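Local coordinates for envelopment polyprotein (Bovine Schmallenberg virus BH80/Germany/2011, PDB 7A56), which probably drives fusion of viral and host membranes during entry as the class II fusion glycoprotein Gc, captured here as a postfusion trimer, at residues Ile127-Glu133 with Arg291-Leu296. Numbering follows the deposited sequence.
Sequences INAKHEE and RKDVIL
Ile-127, Ala-129, His-131 and Glu-133 meet Arg-291, Lys-292, Val-294 and Leu-296 where strand 98-134 packs face to face on strand 293-296 of another β-sheet and the residues leading into it. This is plain sheet-on-sheet packing near one end of the rod-like chain, consistent with the elongated, β-rich architecture of class II fusion proteins. The strand axes approach to 9.0 Å and run roughly antiparallel, at 142°, with side chains and water rather than a backbone ladder bridging the gap. One end is held by the carboxylate of Glu-133, which takes two bonds from Lys-292. OE1 accepts the lysine's backbone N-H at 2.8 Å through its syn lone pair, while OE2 receives NZ at 3.0 Å in a salt bridge, somewhat out of the carboxylate plane. A kink at the end of the lysine chain (chi4 44°) turns NZ to OE2. The ammonium also bonds to Cys-162 O, a second partner in keeping with the burial of this residue. Lys-292 O accepts from two waters, one continuing to Glu-133 OE1 and the other to His-131 NE2. In the middle, Val-294 CG2 lies over one face of the His-131 imidazole, a CH-pi contact 3.7 Å from the ring centroid. Farther along, Leu-296 CD2 touches both Ile-127 CG2 and Ala-129 CB, each at 3.9 Å, giving a small apolar patch. Within its own sheet, strand 98-134 pairs with 172-183 through Asn-128, Lys-130 and Glu-132, whereas strand 293-296 forms a two-stranded hairpin with 281-285, whose Phe-282 packs on Val-294 and Leu-296.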
loop_
_atom_site.group_PDB
_atom_site.type_symbol
_atom_site.label_atom_id
_atom_site.label_comp_id
_atom_site.label_asym_id
_atom_site.label_seq_id
_atom_site.Cartn_x
_atom_site.Cartn_y
_atom_site.Cartn_z
ATOM N N ILE A 127 -22.742 27.362 18.704
ATOM C CA ILE A 127 -21.746 28.291 18.163
ATOM C C ILE A 127 -21.354 29.270 19.248
ATOM O O ILE A 127 -22.213 30.015 19.749
ATOM C CB ILE A 127 -22.281 29.093 16.947
ATOM C CG1 ILE A 127 -22.817 28.122 15.880
ATOM C CG2 ILE A 127 -21.197 30.039 16.422
ATOM C CD1 ILE A 127 -23.454 28.824 14.638
ATOM N N ASN A 128 -20.059 29.351 19.552
ATOM C CA ASN A 128 -19.550 30.495 20.312
ATOM C C ASN A 128 -19.389 31.674 19.361
ATOM O O ASN A 128 -18.764 31.531 18.311
ATOM C CB ASN A 128 -18.195 30.205 20.937
ATOM C CG ASN A 128 -18.287 29.315 22.167
ATOM O OD1 ASN A 128 -19.005 29.605 23.108
ATOM N ND2 ASN A 128 -17.530 28.256 22.168
ATOM N N ALA A 129 -19.930 32.840 19.731
ATOM C CA ALA A 129 -19.968 33.998 18.826
ATOM C C ALA A 129 -19.688 35.304 19.580
ATOM O O ALA A 129 -20.008 35.454 20.762
ATOM C CB ALA A 129 -21.341 34.145 18.095
ATOM N N LYS A 130 -19.069 36.244 18.877
ATOM C CA LYS A 130 -18.983 37.628 19.327
ATOM C C LYS A 130 -19.420 38.534 18.185
ATOM O O LYS A 130 -19.238 38.187 17.022
ATOM C CB LYS A 130 -17.571 38.009 19.764
ATOM C CG LYS A 130 -16.901 36.931 20.610
ATOM C CD LYS A 130 -15.864 37.582 21.482
ATOM C CE LYS A 130 -15.040 36.574 22.270
ATOM N NZ LYS A 130 -13.900 37.326 22.867
ATOM N N HIS A 131 -19.984 39.704 18.515
ATOM C CA HIS A 131 -20.282 40.647 17.433
ATOM C C HIS A 131 -20.315 42.062 17.974
ATOM O O HIS A 131 -20.490 42.295 19.182
ATOM C CB HIS A 131 -21.613 40.339 16.717
ATOM C CG HIS A 131 -22.814 40.708 17.522
ATOM N ND1 HIS A 131 -23.329 39.889 18.504
ATOM C CD2 HIS A 131 -23.603 41.818 17.505
ATOM C CE1 HIS A 131 -24.384 40.466 19.052
ATOM N NE2 HIS A 131 -24.574 41.638 18.462
ATOM N N GLU A 132 -20.124 43.016 17.062
ATOM C CA GLU A 132 -20.260 44.435 17.362
ATOM C C GLU A 132 -20.918 45.136 16.176
ATOM O O GLU A 132 -20.939 44.628 15.055
ATOM C CB GLU A 132 -18.914 45.114 17.619
ATOM C CG GLU A 132 -17.940 44.320 18.428
ATOM C CD GLU A 132 -17.825 44.776 19.858
ATOM O OE1 GLU A 132 -16.856 44.330 20.527
ATOM O OE2 GLU A 132 -18.700 45.557 20.318
ATOM N N GLU A 133 -21.408 46.335 16.412
ATOM C CA GLU A 133 -21.804 47.164 15.279
ATOM C C GLU A 133 -21.297 48.573 15.497
ATOM O O GLU A 133 -21.098 48.991 16.634
ATOM C CB GLU A 133 -23.331 47.178 15.027
ATOM C CG GLU A 133 -24.186 47.821 16.033
ATOM C CD GLU A 133 -25.663 47.787 15.603
ATOM O OE1 GLU A 133 -26.288 46.724 15.779
ATOM O OE2 GLU A 133 -26.189 48.794 15.070
ATOM N N ARG A 291 -29.913 48.216 18.611
ATOM C CA ARG A 291 -28.922 47.400 17.926
ATOM C C ARG A 291 -29.599 46.304 17.119
ATOM O O ARG A 291 -30.667 45.816 17.505
ATOM C CB ARG A 291 -27.958 46.777 18.945
ATOM C CG ARG A 291 -26.874 47.736 19.370
ATOM C CD ARG A 291 -26.130 47.255 20.608
ATOM N NE ARG A 291 -25.075 48.211 20.958
ATOM C CZ ARG A 291 -25.282 49.445 21.439
ATOM N NH1 ARG A 291 -26.516 49.914 21.638
ATOM N NH2 ARG A 291 -24.244 50.229 21.718
ATOM N N LYS A 292 -29.007 45.974 15.957
ATOM C CA LYS A 292 -29.483 44.866 15.124
ATOM C C LYS A 292 -29.295 43.522 15.827
ATOM O O LYS A 292 -28.392 43.356 16.653
ATOM C CB LYS A 292 -28.743 44.855 13.766
ATOM C CG LYS A 292 -28.964 46.239 13.020
ATOM C CD LYS A 292 -27.674 46.664 12.247
ATOM C CE LYS A 292 -27.787 48.180 11.863
ATOM N NZ LYS A 292 -28.292 49.018 12.962
ATOM N N ASP A 293 -30.167 42.563 15.495
ATOM C CA ASP A 293 -29.985 41.161 15.931
ATOM C C ASP A 293 -29.210 40.394 14.890
ATOM O O ASP A 293 -29.597 40.378 13.720
ATOM C CB ASP A 293 -31.323 40.461 16.166
ATOM C CG ASP A 293 -32.207 41.182 17.160
ATOM O OD1 ASP A 293 -31.736 41.611 18.237
ATOM O OD2 ASP A 293 -33.413 41.331 16.874
ATOM N N VAL A 294 -28.158 39.685 15.333
ATOM C CA VAL A 294 -27.345 38.836 14.477
ATOM C C VAL A 294 -28.029 37.487 14.350
ATOM O O VAL A 294 -28.419 36.892 15.361
ATOM C CB VAL A 294 -25.933 38.702 15.067
ATOM C CG1 VAL A 294 -25.130 37.613 14.380
ATOM C CG2 VAL A 294 -25.213 40.071 14.961
ATOM N N ILE A 295 -28.236 37.028 13.110
ATOM C CA ILE A 295 -28.785 35.692 12.867
ATOM C C ILE A 295 -27.646 34.852 12.332
ATOM O O ILE A 295 -27.064 35.179 11.294
ATOM C CB ILE A 295 -29.981 35.711 11.900
ATOM C CG1 ILE A 295 -30.914 36.933 12.161
ATOM C CG2 ILE A 295 -30.723 34.292 11.919
ATOM C CD1 ILE A 295 -31.845 36.769 13.293
ATOM N N LEU A 296 -27.241 33.813 13.081
ATOM C CA LEU A 296 -26.080 33.026 12.733
ATOM C C LEU A 296 -26.564 31.575 12.656
ATOM O O LEU A 296 -26.905 30.988 13.683
ATOM C CB LEU A 296 -24.987 33.227 13.779
ATOM C CG LEU A 296 -23.561 32.947 13.370
ATOM C CD1 LEU A 296 -23.177 34.003 12.325
ATOM C CD2 LEU A 296 -22.737 33.111 14.622
HETATM O O HOH W 1 -27.340 42.494 19.246
HETATM O O HOH W 2 -25.856 44.433 16.980
#